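Side-chain contact in cytosolic IMP-GMP specific 5'-nucleotidase (Legionella pneumophila subsp. pneumophila, PDB 4OHF), which probably hydrolyses the 5'-phosphate of purine nucleoside monophosphates such as IMP and GMP, with a bound magnesium ion in its HAD-like catalytic domain: residues E325-G328 with E329-S333. Numbering follows the deposited sequence.
Sequences EELG and EEIAS
L327 lays its CD2 methyl against the CD1 methyl of I331, 3.9 Å away, the two branched side chains meeting at an angle one turn apart along helix 327-336. In I331 CG1 stands beside the backbone N, anti to the carbonyl carbon (chi1 -49°), and chi2 of -73° shares in placing CD1. The pair illustrates i to i+4 apolar packing along an alpha-helix, where main-chain bonds of the same spacing run alongside. The N-H of E330 bonds to E326 O (3.2 Å), and that of A332 to G328 O. Between E325 O and E329 N, again i to i+4, a water takes the place of the direct bond: it donates to E325 O at 3.0 Å and accepts from E329 N at 3.2 Å. The aliphatic part of E330 packs on the preceding turn, its CG 3.7 Å from E326 O, before the chain bends at chi2 and OE2 accepts a hydrogen bond from the backbone N of V409. The carboxylate of E326 leads away from the following turn to a salt bridge between OE1 and R70 NH1, while L327 and E330 both rest on F410, in the loop before strand 411-412. Helix 327-336 follows strand 319-323 of the central mixed sheet, next to strand 298-302, just after which comes the magnesium ligand D303, and leads on to the long helix 338-367.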
loop_
_atom_site.group_PDB
_atom_site.type_symbol
_atom_site.label_atom_id
_atom_site.label_comp_id
_atom_site.label_asym_id
_atom_site.label_seq_id
_atom_site.Cartn_x
_atom_site.Cartn_y
_atom_site.Cartn_z
ATOM N N GLU B 325 23.190 24.648 4.323
ATOM C CA GLU B 325 24.179 25.530 3.721
ATOM C C GLU B 325 23.584 26.740 3.002
ATOM O O GLU B 325 24.102 27.847 3.132
ATOM C CB GLU B 325 25.056 24.726 2.750
ATOM C CG GLU B 325 26.001 25.560 1.888
ATOM C CD GLU B 325 27.391 25.704 2.483
ATOM O OE1 GLU B 325 28.299 24.956 2.042
ATOM O OE2 GLU B 325 27.585 26.552 3.393
ATOM N N GLU B 326 22.499 26.540 2.255
ATOM C CA GLU B 326 21.883 27.630 1.503
ATOM C C GLU B 326 21.310 28.784 2.319
ATOM O O GLU B 326 21.027 29.844 1.764
ATOM C CB GLU B 326 20.801 27.094 0.567
ATOM C CG GLU B 326 21.324 26.158 -0.504
ATOM C CD GLU B 326 21.506 24.730 -0.029
ATOM O OE1 GLU B 326 21.433 24.488 1.196
ATOM O OE2 GLU B 326 21.730 23.843 -0.893
ATOM N N LEU B 327 21.117 28.596 3.617
ATOM C CA LEU B 327 20.612 29.682 4.450
ATOM C C LEU B 327 21.506 30.892 4.279
ATOM O O LEU B 327 21.057 32.022 4.409
ATOM C CB LEU B 327 20.633 29.295 5.922
ATOM C CG LEU B 327 19.372 28.753 6.570
ATOM C CD1 LEU B 327 19.692 28.493 8.038
ATOM C CD2 LEU B 327 18.230 29.744 6.421
ATOM N N GLY B 328 22.785 30.642 4.010
ATOM C CA GLY B 328 23.731 31.727 3.822
ATOM C C GLY B 328 23.163 32.780 2.882
ATOM O O GLY B 328 22.831 33.906 3.291
ATOM N N GLU B 329 23.019 32.415 1.614
ATOM C CA GLU B 329 22.488 33.357 0.652
ATOM C C GLU B 329 21.036 33.794 0.875
ATOM O O GLU B 329 20.711 34.946 0.617
ATOM C CB GLU B 329 22.704 32.835 -0.766
ATOM C CG GLU B 329 23.940 33.456 -1.394
ATOM C CD GLU B 329 24.003 34.994 -1.155
ATOM O OE1 GLU B 329 23.038 35.710 -1.536
ATOM O OE2 GLU B 329 25.011 35.488 -0.584
ATOM N N GLU B 330 20.166 32.915 1.367
ATOM C CA GLU B 330 18.778 33.310 1.617
ATOM C C GLU B 330 18.724 34.481 2.596
ATOM O O GLU B 330 18.075 35.486 2.338
ATOM C CB GLU B 330 17.981 32.154 2.209
ATOM C CG GLU B 330 17.550 31.105 1.218
ATOM C CD GLU B 330 16.136 31.314 0.718
ATOM O OE1 GLU B 330 15.208 31.402 1.550
ATOM O OE2 GLU B 330 15.958 31.375 -0.513
ATOM N N ILE B 331 19.397 34.342 3.732
ATOM C CA ILE B 331 19.418 35.404 4.731
ATOM C C ILE B 331 20.009 36.663 4.101
ATOM O O ILE B 331 19.430 37.746 4.187
ATOM C CB ILE B 331 20.300 35.037 5.958
ATOM C CG1 ILE B 331 19.946 33.644 6.486
ATOM C CG2 ILE B 331 20.121 36.088 7.058
ATOM C CD1 ILE B 331 18.644 33.570 7.197
ATOM N N ALA B 332 21.168 36.511 3.469
ATOM C CA ALA B 332 21.846 37.642 2.840
ATOM C C ALA B 332 20.896 38.357 1.898
ATOM O O ALA B 332 20.888 39.584 1.829
ATOM C CB ALA B 332 23.091 37.174 2.087
ATOM N N SER B 333 20.092 37.585 1.179
ATOM C CA SER B 333 19.131 38.167 0.259
ATOM C C SER B 333 17.910 38.807 0.932
ATOM O O SER B 333 17.394 39.811 0.456
ATOM C CB SER B 333 18.671 37.117 -0.752
ATOM O OG SER B 333 19.709 36.833 -1.671
HETATM O O HOH W 1 24.846 29.884 1.055
#